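Local coordinates for protein putative DD-carboxypeptidase TP_0574 (Treponema pallidum, PDB 1O75) that binds penicillin and has zinc-dependent carboxypeptidase activity on synthetic depsipeptides, and possibly trims peptidoglycan as a D,D-carboxypeptidase, at residues A362-D368 with E395-R401; D340-K344 with R409-V413; Q66-E72 with K151-F157; V252-V258 with H280-W286. The protein carries 2 engineered substitutions. All blocks are in the same frame, centred on the assembly; numbering follows the deposited sequence.

Interaction 1: A362-D368 with E395-R401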
# COMPACT_ATOMS: atom_id res chain seq x y z
N ALA B 362 13.93 -18.45 2.13
CA ALA B 362 13.74 -17.35 3.07
C ALA B 362 12.31 -17.42 3.62
O ALA B 362 11.45 -18.08 3.04
CB ALA B 362 13.97 -16.02 2.37
N VAL B 363 12.07 -16.74 4.74
CA VAL B 363 10.74 -16.77 5.31
C VAL B 363 10.28 -15.43 5.88
O VAL B 363 11.09 -14.54 6.17
CB VAL B 363 10.63 -17.80 6.47
CG1 VAL B 363 11.13 -19.16 6.01
CG2 VAL B 363 11.40 -17.30 7.68
N ASP B 364 8.97 -15.31 6.03
CA ASP B 364 8.34 -14.16 6.65
C ASP B 364 7.54 -14.84 7.75
O ASP B 364 7.20 -16.02 7.63
CB ASP B 364 7.36 -13.43 5.71
CG ASP B 364 8.05 -12.69 4.57
OD1 ASP B 364 9.22 -12.28 4.71
OD2 ASP B 364 7.40 -12.52 3.52
N VAL B 365 7.25 -14.13 8.83
CA VAL B 365 6.45 -14.70 9.90
C VAL B 365 5.60 -13.59 10.46
O VAL B 365 6.13 -12.53 10.83
CB VAL B 365 7.31 -15.29 11.03
CG1 VAL B 365 6.38 -15.86 12.11
CG2 VAL B 365 8.23 -16.38 10.49
N PHE B 366 4.30 -13.81 10.51
CA PHE B 366 3.39 -12.79 11.01
C PHE B 366 2.09 -13.39 11.51
O PHE B 366 1.60 -14.37 10.96
CB PHE B 366 3.11 -11.76 9.90
CG PHE B 366 2.50 -12.36 8.66
CD1 PHE B 366 1.12 -12.52 8.54
CD2 PHE B 366 3.31 -12.75 7.60
CE1 PHE B 366 0.56 -13.07 7.38
CE2 PHE B 366 2.76 -13.30 6.44
CZ PHE B 366 1.38 -13.46 6.33
N ALA B 367 1.55 -12.79 12.57
CA ALA B 367 0.28 -13.26 13.12
C ALA B 367 -0.81 -12.73 12.20
O ALA B 367 -0.70 -11.61 11.69
CB ALA B 367 0.10 -12.74 14.53
N ASP B 368 -1.85 -13.53 12.00
CA ASP B 368 -2.97 -13.20 11.12
C ASP B 368 -3.05 -11.76 10.60
O ASP B 368 -2.64 -11.48 9.47
CB ASP B 368 -4.30 -13.60 11.78
CG ASP B 368 -4.37 -15.10 12.10
OD1 ASP B 368 -3.86 -15.93 11.31
OD2 ASP B 368 -4.96 -15.46 13.15
N GLU B 395 -1.10 -18.55 16.85
CA GLU B 395 -0.95 -19.16 15.53
C GLU B 395 -0.44 -18.12 14.54
O GLU B 395 -1.16 -17.19 14.18
CB GLU B 395 -2.29 -19.72 15.04
CG GLU B 395 -2.31 -20.00 13.55
CD GLU B 395 -3.70 -20.32 13.04
OE1 GLU B 395 -4.11 -21.50 13.11
OE2 GLU B 395 -4.40 -19.40 12.57
N TYR B 396 0.81 -18.29 14.11
CA TYR B 396 1.43 -17.39 13.16
C TYR B 396 1.41 -17.96 11.74
O TYR B 396 1.25 -19.17 11.54
CB TYR B 396 2.89 -17.13 13.53
CG TYR B 396 3.10 -16.44 14.86
CD1 TYR B 396 3.10 -17.16 16.05
CD2 TYR B 396 3.34 -15.07 14.92
CE1 TYR B 396 3.32 -16.53 17.28
CE2 TYR B 396 3.57 -14.43 16.13
CZ TYR B 396 3.56 -15.16 17.31
OH TYR B 396 3.81 -14.51 18.50
N THR B 397 1.55 -17.08 10.76
CA THR B 397 1.61 -17.50 9.37
C THR B 397 3.09 -17.47 9.03
O THR B 397 3.79 -16.51 9.39
CB THR B 397 0.86 -16.53 8.44
OG1 THR B 397 -0.54 -16.55 8.75
CG2 THR B 397 1.05 -16.92 6.97
N VAL B 398 3.56 -18.52 8.38
CA VAL B 398 4.96 -18.62 7.96
C VAL B 398 4.99 -18.83 6.46
O VAL B 398 4.49 -19.84 5.95
CB VAL B 398 5.70 -19.82 8.61
CG1 VAL B 398 7.17 -19.80 8.19
CG2 VAL B 398 5.58 -19.76 10.12
N GLU B 399 5.56 -17.87 5.74
CA GLU B 399 5.65 -18.00 4.30
C GLU B 399 7.08 -18.39 3.97
O GLU B 399 8.03 -17.78 4.46
CB GLU B 399 5.29 -16.69 3.59
CG GLU B 399 5.48 -16.80 2.08
CD GLU B 399 4.98 -15.58 1.33
OE1 GLU B 399 3.78 -15.27 1.44
OE2 GLU B 399 5.79 -14.96 0.61
N VAL B 400 7.23 -19.42 3.15
CA VAL B 400 8.55 -19.88 2.75
C VAL B 400 8.72 -19.68 1.26
O VAL B 400 7.95 -20.20 0.46
CB VAL B 400 8.75 -21.37 3.06
CG1 VAL B 400 10.12 -21.83 2.56
CG2 VAL B 400 8.64 -21.59 4.56
N ARG B 401 9.73 -18.89 0.89
CA ARG B 401 10.02 -18.66 -0.52
C ARG B 401 11.20 -19.54 -0.92
O ARG B 401 12.28 -19.47 -0.32
CB ARG B 401 10.37 -17.19 -0.75
CG ARG B 401 9.16 -16.26 -0.73
CD ARG B 401 9.54 -14.84 -1.07
NE ARG B 401 10.27 -14.20 0.02
CZ ARG B 401 9.71 -13.72 1.13
NH1 ARG B 401 8.40 -13.81 1.31
NH2 ARG B 401 10.47 -13.16 2.07
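Thr397 lies under one face of the Phe366 ring, its CB 3.9 Å from the ring centroid in a CH-pi contact that is shifted toward the rim, while its CG2 reaches Phe366 CZ. The ring can lean over its neighbour because chi1 of Phe366 is 59°, which sets CG between the backbone N and the carbonyl carbon. Phe366 C lies at the edge of the Tyr396 ring, near its plane. A further flat group, the Arg401 guanidinium, is engaged at its edge by two acids. NH1 donates to Asp364 OD2 at 2.7 Å and NH2 to Asp364 OD1 at 3.1 Å, an end-on grip with two nearly straight bonds. The carboxylate and guanidinium planes are 49° apart, and both oxygens are met from above the carboxylate plane. NH1 also bonds Glu399 OE2 at 2.9 Å, and the resulting salt-bridge network probably offsets the repulsion between the two acids. Arg401 NH2 also forms a salt bridge with Asp376, and Glu399 OE1 one with Arg409. Beneath these groups the strands run antiparallel, with Ala362-Arg401, Asp364-Glu399 and Phe366-Thr397 as hydrogen-bonded pairs; Thr397 N to Phe366 O is 2.7 Å. Val363, Val365, Val398 and Val400 form the opposite face, Val363 CG1 meeting Val400 CG2 at 3.8 Å; Tyr396 CB neighbours Val365 CG1 at 4.0 Å. The two strands form the centre of a four-stranded antiparallel sheet, 362-367 flanked by strand 372-378 and 396-401 by strand 408-412. Strand 340-344 packs on the valine face, where Ile341 touches Val398 and Val400.

Interaction 2: D340-K344 with R409-V413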
# COMPACT_ATOMS: atom_id res chain seq x y z
N ASP B 340 7.69 -29.30 6.91
CA ASP B 340 7.21 -29.23 8.28
C ASP B 340 7.80 -28.01 8.97
O ASP B 340 9.02 -27.81 8.94
CB ASP B 340 7.61 -30.47 9.07
CG ASP B 340 7.02 -31.75 8.50
OD1 ASP B 340 5.78 -31.88 8.48
OD2 ASP B 340 7.81 -32.62 8.08
N ILE B 341 6.94 -27.21 9.59
CA ILE B 341 7.39 -25.99 10.26
C ILE B 341 6.93 -25.94 11.73
O ILE B 341 5.82 -26.34 12.06
CB ILE B 341 6.85 -24.74 9.52
CG1 ILE B 341 7.40 -24.71 8.09
CG2 ILE B 341 7.25 -23.48 10.27
CD1 ILE B 341 6.70 -23.71 7.19
N GLY B 342 7.80 -25.43 12.59
CA GLY B 342 7.47 -25.33 14.00
C GLY B 342 8.07 -24.10 14.64
O GLY B 342 9.20 -23.72 14.33
N LEU B 343 7.32 -23.47 15.54
CA LEU B 343 7.79 -22.26 16.24
C LEU B 343 7.86 -22.47 17.75
O LEU B 343 6.87 -22.85 18.38
CB LEU B 343 6.86 -21.08 15.93
CG LEU B 343 6.82 -20.59 14.48
CD1 LEU B 343 5.64 -19.66 14.29
CD2 LEU B 343 8.14 -19.91 14.13
N LYS B 344 9.03 -22.21 18.33
CA LYS B 344 9.22 -22.38 19.77
C LYS B 344 10.19 -21.31 20.29
O LYS B 344 11.38 -21.31 19.96
CB LYS B 344 9.78 -23.78 20.05
CG LYS B 344 9.85 -24.15 21.51
CD LYS B 344 10.39 -25.56 21.67
CE LYS B 344 10.38 -26.01 23.13
NZ LYS B 344 10.90 -27.41 23.27
N ARG B 409 2.91 -21.10 2.21
CA ARG B 409 2.63 -20.51 3.50
C ARG B 409 1.82 -21.48 4.35
O ARG B 409 0.94 -22.18 3.85
CB ARG B 409 1.93 -19.15 3.38
CG ARG B 409 0.68 -19.10 2.55
CD ARG B 409 0.05 -17.72 2.68
NE ARG B 409 0.97 -16.64 2.34
CZ ARG B 409 0.69 -15.34 2.51
NH1 ARG B 409 -0.47 -14.97 3.02
NH2 ARG B 409 1.58 -14.42 2.16
N ALA B 410 2.15 -21.53 5.63
CA ALA B 410 1.48 -22.43 6.55
C ALA B 410 1.15 -21.78 7.89
O ALA B 410 1.72 -20.74 8.26
CB ALA B 410 2.36 -23.66 6.78
N LYS B 411 0.22 -22.39 8.61
CA LYS B 411 -0.19 -21.91 9.92
C LYS B 411 0.59 -22.68 10.97
O LYS B 411 0.58 -23.91 10.99
CB LYS B 411 -1.68 -22.16 10.12
CG LYS B 411 -2.56 -21.49 9.08
CD LYS B 411 -2.54 -19.99 9.23
CE LYS B 411 -3.50 -19.36 8.24
NZ LYS B 411 -3.52 -17.87 8.39
N VAL B 412 1.26 -21.95 11.85
CA VAL B 412 2.05 -22.56 12.91
C VAL B 412 1.67 -21.92 14.25
O VAL B 412 1.52 -20.71 14.35
CB VAL B 412 3.57 -22.36 12.66
CG1 VAL B 412 4.37 -22.94 13.81
CG2 VAL B 412 3.96 -23.03 11.36
N VAL B 413 1.52 -22.76 15.28
CA VAL B 413 1.18 -22.28 16.62
C VAL B 413 2.43 -22.27 17.51
O VAL B 413 2.75 -21.20 18.10
CB VAL B 413 0.08 -23.18 17.26
CG1 VAL B 413 -0.21 -22.72 18.69
CG2 VAL B 413 -1.19 -23.13 16.42
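This is an apolar side-chain contact at one edge of the interface between two sheets that pack face to face, as in a beta-sandwich, in the C-terminal part of the chain; it centres on Val412 between Ile341 and Leu343. The strand axes are 7.3 Å apart at their closest and diverge by 41°, so the segments face each other through side chains and do not pair as neighbours in a sheet. Val412 divides its two methyl groups between the two partners. CG1, anti to the backbone N (chi1 177°), comes within 3.5 Å of Leu343 CG and is equally near Leu343 CD1. CG2, anti to the carbonyl carbon, presses on Ile341 CG2, also at 3.5 Å. Both carbon pairs are tighter than ordinary van der Waals contact, and in each the side chains cross at about a right angle. Between the two partners the chain passes Gly342, whose CA lies 3.9 Å from Val412 CG1; a methyl of the valine thus rests against bare backbone. Two residues earlier in the same strand, Ala410 CB meets the end of Ile341 at CD1, 4.4 Å away, a looser touch. The joined sides are the inner faces of the strands; Lys411 instead bonds Thr397 OG1 and forms a salt bridge with Asp368 of the second subunit. Strand 340-344 is an outermost strand of a three-stranded antiparallel sheet, beside strand 347-351, whose Leu348 touches both Ile341 and Leu343. Strand 408-412 is an outermost strand of the four-stranded sheet, beside strand 396-401, whose Tyr396, Val398 and Val400 continue the apolar layer.

Interaction 3: Q66-E72 with K151-F157. With XE (xenon), chain G.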
# COMPACT_ATOMS: atom_id res chain seq x y z
N GLN B 66 -16.82 0.66 -13.69
CA GLN B 66 -17.92 1.35 -14.36
C GLN B 66 -17.47 2.26 -15.47
O GLN B 66 -18.25 2.64 -16.34
CB GLN B 66 -18.76 2.17 -13.35
CG GLN B 66 -18.13 3.52 -12.99
CD GLN B 66 -18.98 4.28 -11.96
OE1 GLN B 66 -20.17 4.07 -11.88
NE2 GLN B 66 -18.34 5.15 -11.18
N PHE B 67 -16.20 2.64 -15.46
CA PHE B 67 -15.71 3.53 -16.48
C PHE B 67 -15.46 2.88 -17.85
O PHE B 67 -15.94 3.38 -18.87
CB PHE B 67 -14.44 4.21 -15.98
CG PHE B 67 -14.68 5.07 -14.78
CD1 PHE B 67 -15.23 6.34 -14.92
CD2 PHE B 67 -14.39 4.60 -13.50
CE1 PHE B 67 -15.51 7.14 -13.80
CE2 PHE B 67 -14.67 5.38 -12.36
CZ PHE B 67 -15.22 6.65 -12.52
N GLN B 68 -14.73 1.77 -17.87
CA GLN B 68 -14.40 1.09 -19.12
C GLN B 68 -15.20 -0.16 -19.42
O GLN B 68 -15.19 -0.65 -20.56
CB GLN B 68 -12.90 0.71 -19.13
CG GLN B 68 -11.96 1.87 -19.41
CD GLN B 68 -11.82 2.12 -20.88
OE1 GLN B 68 -12.53 3.10 -21.38
NE2 GLN B 68 -11.09 1.40 -21.58
N TYR B 69 -15.89 -0.70 -18.42
CA TYR B 69 -16.64 -1.94 -18.58
C TYR B 69 -18.16 -1.82 -18.47
O TYR B 69 -18.66 -0.87 -17.86
CB TYR B 69 -16.13 -2.96 -17.55
CG TYR B 69 -14.62 -3.16 -17.61
CD1 TYR B 69 -14.06 -4.09 -18.50
CD2 TYR B 69 -13.76 -2.39 -16.82
CE1 TYR B 69 -12.64 -4.23 -18.61
CE2 TYR B 69 -12.36 -2.54 -16.91
CZ TYR B 69 -11.82 -3.46 -17.81
OH TYR B 69 -10.45 -3.56 -17.94
N ALA B 70 -18.86 -2.80 -19.04
CA ALA B 70 -20.33 -2.87 -19.00
C ALA B 70 -20.60 -3.59 -17.69
O ALA B 70 -20.41 -4.81 -17.58
CB ALA B 70 -20.87 -3.69 -20.19
N VAL B 71 -21.04 -2.84 -16.69
CA VAL B 71 -21.24 -3.41 -15.36
C VAL B 71 -22.65 -3.32 -14.81
O VAL B 71 -23.35 -2.33 -15.04
CB VAL B 71 -20.34 -2.66 -14.34
CG1 VAL B 71 -20.57 -3.20 -12.90
CG2 VAL B 71 -18.88 -2.75 -14.77
N GLU B 72 -23.06 -4.35 -14.07
CA GLU B 72 -24.36 -4.32 -13.39
C GLU B 72 -24.07 -4.65 -11.94
O GLU B 72 -23.19 -5.48 -11.64
CB GLU B 72 -25.34 -5.38 -13.93
CG GLU B 72 -25.87 -5.11 -15.32
CD GLU B 72 -26.81 -6.21 -15.78
OE1 GLU B 72 -26.38 -7.38 -15.83
OE2 GLU B 72 -27.97 -5.91 -16.07
N LYS B 151 -21.67 -7.79 -11.83
CA LYS B 151 -21.61 -8.63 -13.02
C LYS B 151 -21.01 -7.77 -14.10
O LYS B 151 -21.51 -6.68 -14.39
CB LYS B 151 -23.03 -9.09 -13.40
CG LYS B 151 -23.11 -10.00 -14.60
CD LYS B 151 -24.53 -10.50 -14.81
CE LYS B 151 -24.74 -11.00 -16.24
NZ LYS B 151 -26.15 -11.45 -16.51
N VAL B 152 -19.89 -8.22 -14.67
CA VAL B 152 -19.21 -7.48 -15.73
C VAL B 152 -19.31 -8.28 -17.04
O VAL B 152 -18.89 -9.44 -17.09
CB VAL B 152 -17.74 -7.26 -15.35
CG1 VAL B 152 -17.09 -6.29 -16.34
CG2 VAL B 152 -17.66 -6.72 -13.91
N HIS B 153 -19.85 -7.66 -18.09
CA HIS B 153 -20.08 -8.34 -19.37
C HIS B 153 -19.00 -8.20 -20.42
O HIS B 153 -18.89 -9.05 -21.32
CB HIS B 153 -21.37 -7.84 -20.01
CG HIS B 153 -22.60 -8.09 -19.20
ND1 HIS B 153 -23.51 -9.09 -19.25
CD2 HIS B 153 -23.01 -7.24 -18.20
CE1 HIS B 153 -24.45 -8.82 -18.29
NE2 HIS B 153 -24.13 -7.70 -17.67
N GLY B 154 -18.25 -7.11 -20.34
CA GLY B 154 -17.24 -6.83 -21.32
C GLY B 154 -16.78 -5.38 -21.29
O GLY B 154 -16.90 -4.69 -20.28
N MET B 155 -16.27 -4.93 -22.42
CA MET B 155 -15.70 -3.60 -22.54
C MET B 155 -16.58 -2.63 -23.33
O MET B 155 -17.07 -2.96 -24.41
CB MET B 155 -14.31 -3.72 -23.17
CG MET B 155 -13.33 -4.52 -22.28
SD MET B 155 -12.06 -5.33 -23.27
CE MET B 155 -12.96 -6.85 -23.67
N LYS B 156 -16.77 -1.44 -22.77
CA LYS B 156 -17.62 -0.45 -23.43
C LYS B 156 -16.97 0.19 -24.64
O LYS B 156 -17.67 0.49 -25.61
CB LYS B 156 -18.04 0.66 -22.44
CG LYS B 156 -19.00 0.20 -21.35
CD LYS B 156 -19.57 1.39 -20.56
CE LYS B 156 -18.49 2.15 -19.84
NZ LYS B 156 -18.99 3.40 -19.14
N PHE B 157 -15.66 0.39 -24.59
CA PHE B 157 -14.93 1.05 -25.67
C PHE B 157 -13.83 0.24 -26.39
O PHE B 157 -12.65 0.29 -26.03
CB PHE B 157 -14.33 2.37 -25.16
CG PHE B 157 -15.31 3.22 -24.38
CD1 PHE B 157 -16.40 3.81 -25.02
CD2 PHE B 157 -15.17 3.38 -23.01
CE1 PHE B 157 -17.35 4.56 -24.29
CE2 PHE B 157 -16.11 4.13 -22.26
CZ PHE B 157 -17.20 4.72 -22.91
XE XE G . -25.33 -8.29 -10.59
O HOH W 1 -13.66 -0.21 -22.81
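Lys156 turns its side chain back across the neighbouring segment, placing its NZ 3.0 Å from the carbonyl oxygen of Gln66, to which it donates. The chain bends at chi3 (-62°) after CG and CD have run along the Tyr69 carbonyl, which brings CE and NZ to the N-terminal end of segment 66-72. Ser108 OG is a second partner of NZ. The backbone of the same lysine bonds Gln68 O at 2.8 Å, and one water donates to that oxygen and accepts from Phe157 N, bridging the corner at 156. The Phe157 ring meets Gln68 OE1 at its edge, CD2 being 3.1 Å from the oxygen. Farther along, the strands pair antiparallel, Glu72 and Lys151 exchanging two backbone bonds. His153 adds a side-chain link: NE2 donates to Glu72 OE1 at 2.9 Å, with the oxygen in the imidazole plane but the nitrogen well above the carboxylate plane. Lys151 NZ stays 4.1 Å from Glu72 OE1, beyond a salt bridge. At this end xenon sits 3.7 Å from both Glu72 O and Lys151 CB, in a pocket completed by Leu74 and Met104. Tyr69 CB packs on Val152 CG1, and its ring runs alongside Met155 CG. The two strands belong to the large mixed sheet of the N-terminal part, 69-85 also pairing with 101-114, and 143-163 with 8-16 and 53-56. Tyr17 of helix 17-25 touches Tyr69, Val152 and Met155, and strand 255-262 meets Tyr69 and Met155 through Phe255, Asn256 and Thr257.

Interaction 4: V252-V258 with H280-W286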
# COMPACT_ATOMS: atom_id res chain seq x y z
N VAL B 252 -5.25 3.71 -16.63
CA VAL B 252 -6.24 2.71 -16.22
C VAL B 252 -7.63 3.09 -16.70
O VAL B 252 -8.47 2.22 -16.90
CB VAL B 252 -6.26 2.46 -14.67
CG1 VAL B 252 -4.96 1.82 -14.23
CG2 VAL B 252 -6.49 3.80 -13.89
N MET B 253 -7.88 4.38 -16.93
CA MET B 253 -9.21 4.78 -17.40
C MET B 253 -9.38 4.44 -18.88
O MET B 253 -10.47 4.57 -19.44
CB MET B 253 -9.47 6.27 -17.17
CG MET B 253 -9.72 6.63 -15.69
SD MET B 253 -11.19 5.81 -15.01
CE MET B 253 -10.74 5.63 -13.35
N ASN B 254 -8.30 4.00 -19.52
CA ASN B 254 -8.34 3.58 -20.92
C ASN B 254 -7.96 2.10 -21.06
O ASN B 254 -7.94 1.53 -22.17
CB ASN B 254 -7.42 4.47 -21.74
CG ASN B 254 -8.09 5.79 -22.07
OD1 ASN B 254 -9.07 5.83 -22.81
ND2 ASN B 254 -7.59 6.87 -21.48
N PHE B 255 -7.65 1.47 -19.92
CA PHE B 255 -7.27 0.06 -19.92
C PHE B 255 -8.42 -0.86 -20.28
O PHE B 255 -9.53 -0.74 -19.75
CB PHE B 255 -6.75 -0.35 -18.54
CG PHE B 255 -6.44 -1.82 -18.43
CD1 PHE B 255 -5.20 -2.32 -18.87
CD2 PHE B 255 -7.35 -2.69 -17.84
CE1 PHE B 255 -4.89 -3.67 -18.72
CE2 PHE B 255 -7.05 -4.05 -17.69
CZ PHE B 255 -5.81 -4.54 -18.13
N ASN B 256 -8.14 -1.83 -21.15
CA ASN B 256 -9.17 -2.78 -21.53
C ASN B 256 -8.92 -4.20 -21.02
O ASN B 256 -9.72 -4.76 -20.27
CB ASN B 256 -9.30 -2.83 -23.05
CG ASN B 256 -10.28 -1.82 -23.59
OD1 ASN B 256 -11.25 -1.50 -22.93
ND2 ASN B 256 -10.05 -1.34 -24.82
N THR B 257 -7.80 -4.80 -21.44
CA THR B 257 -7.58 -6.19 -21.08
C THR B 257 -6.12 -6.64 -21.20
O THR B 257 -5.22 -5.82 -21.47
CB THR B 257 -8.53 -7.05 -21.98
OG1 THR B 257 -8.56 -8.40 -21.52
CG2 THR B 257 -8.08 -6.99 -23.47
N VAL B 258 -5.88 -7.94 -20.97
CA VAL B 258 -4.54 -8.49 -21.04
C VAL B 258 -4.55 -9.84 -21.76
O VAL B 258 -5.42 -10.68 -21.51
CB VAL B 258 -3.93 -8.79 -19.63
CG1 VAL B 258 -2.41 -9.04 -19.76
CG2 VAL B 258 -4.21 -7.67 -18.69
N HIS B 280 -11.32 -8.81 -16.67
CA HIS B 280 -10.88 -7.94 -15.59
C HIS B 280 -11.58 -8.29 -14.28
O HIS B 280 -12.68 -8.82 -14.28
CB HIS B 280 -11.13 -6.47 -15.94
CG HIS B 280 -10.39 -5.54 -15.05
ND1 HIS B 280 -9.02 -5.56 -14.93
CD2 HIS B 280 -10.83 -4.58 -14.20
CE1 HIS B 280 -8.64 -4.65 -14.05
NE2 HIS B 280 -9.72 -4.04 -13.59
N SER B 281 -10.90 -8.02 -13.18
CA SER B 281 -11.38 -8.29 -11.83
C SER B 281 -11.14 -9.75 -11.49
O SER B 281 -10.62 -10.06 -10.43
CB SER B 281 -12.87 -7.96 -11.70
OG SER B 281 -13.22 -8.09 -10.35
N ALA B 282 -11.50 -10.66 -12.37
CA ALA B 282 -11.23 -12.06 -12.09
C ALA B 282 -9.74 -12.38 -12.33
O ALA B 282 -9.12 -13.08 -11.53
CB ALA B 282 -12.11 -12.96 -12.98
N ASP B 283 -9.17 -11.85 -13.41
CA ASP B 283 -7.77 -12.15 -13.78
C ASP B 283 -6.80 -11.00 -13.71
O ASP B 283 -5.57 -11.21 -13.76
CB ASP B 283 -7.73 -12.72 -15.20
CG ASP B 283 -8.73 -13.84 -15.41
OD1 ASP B 283 -8.85 -14.69 -14.51
OD2 ASP B 283 -9.39 -13.86 -16.46
N SER B 284 -7.32 -9.78 -13.63
CA SER B 284 -6.45 -8.61 -13.56
C SER B 284 -7.09 -7.57 -12.67
O SER B 284 -8.31 -7.54 -12.52
CB SER B 284 -6.19 -8.01 -14.94
OG SER B 284 -7.39 -7.72 -15.66
N TRP B 285 -6.27 -6.71 -12.09
CA TRP B 285 -6.83 -5.69 -11.22
C TRP B 285 -5.86 -4.54 -11.03
O TRP B 285 -4.64 -4.66 -11.29
CB TRP B 285 -7.23 -6.31 -9.87
CG TRP B 285 -6.14 -7.07 -9.20
CD1 TRP B 285 -5.25 -6.59 -8.28
CD2 TRP B 285 -5.76 -8.44 -9.45
NE1 TRP B 285 -4.34 -7.57 -7.94
CE2 TRP B 285 -4.63 -8.71 -8.65
CE3 TRP B 285 -6.26 -9.45 -10.28
CZ2 TRP B 285 -3.99 -9.96 -8.65
CZ3 TRP B 285 -5.63 -10.69 -10.29
CH2 TRP B 285 -4.50 -10.94 -9.48
N TRP B 286 -6.43 -3.40 -10.65
CA TRP B 286 -5.66 -2.20 -10.39
C TRP B 286 -6.49 -1.33 -9.45
O TRP B 286 -7.69 -1.55 -9.32
CB TRP B 286 -5.33 -1.44 -11.69
CG TRP B 286 -6.46 -1.22 -12.66
CD1 TRP B 286 -6.69 -1.91 -13.82
CD2 TRP B 286 -7.49 -0.23 -12.58
NE1 TRP B 286 -7.79 -1.40 -14.47
CE2 TRP B 286 -8.31 -0.37 -13.73
CE3 TRP B 286 -7.81 0.77 -11.65
CZ2 TRP B 286 -9.42 0.44 -13.98
CZ3 TRP B 286 -8.92 1.59 -11.90
CH2 TRP B 286 -9.71 1.41 -13.07
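An aromatic cluster of Phe255, His280 and Trp286 joins strand 255-262 to the segment carrying strand 284-285, two elements from different antiparallel sheets of the Tp47 domain C region. Trp286 turns an edge toward the face of Phe255 in an offset edge-to-face pair, the five-membered ring centroid 5.4 Å from that of Phe255 and the planes at 85°. Phe255 in turn directs its own edge to the face of His280, with centroids 5.6 Å apart and planes at 60°. Phe255 therefore serves as the middle ring of the cluster, accepting one edge and offering another. Its CG is anti to the backbone N (chi1 176°), which extends the ring from the strand toward both partners; CE2 comes 3.7 Å from His280 ND1. Val252, at the end of helix 245-252, seals one face of the indole. Its CB stands almost on the normal through the six-membered ring, 3.5 Å from the centroid, as a CH-pi contact, while CG1 lies over the five-membered ring and CG2 over the CZ3 side of the six-membered ring. Met253 CE adds a looser touch at Trp286 CH2. Beyond the cluster, Tyr69 lays its ring nearly parallel to that of His280, and Ile294 of strand 293-298 packs on Phe255. Val258 CG2 approaches Ser284 CB at 4.3 Å, extending the packing along strand 255-262. The imidazole is tied within its own segment: His280 ND1 and Ser284 OG share a hydrogen bond of 2.8 Å, which probably helps fix the rotation of the ring.

In the fold
From the N terminus, interaction 3 comes first, joining 66-72 to 151-157 across 78 residues and closing a long excursion of the N-terminal sheet. Interaction 4 follows in series, closing a shorter loop of 21 residues between 252-258 and 280-286. The two touch in space, their centres about 11 Å apart, where Tyr69 OH probably donates a hydrogen bond to Asn256 O, tying the two family regions together. Interaction 2 then opens at 340-344 and closes at 409-413; interaction 1 opens and closes within that span. Strand 396-401 of interaction 1 and strand 408-412 of interaction 2 lie side by side in one sheet, and the two contacts make up the C-terminal unit, whose contact centres lie 30 Å or more from those of interactions 3 and 4.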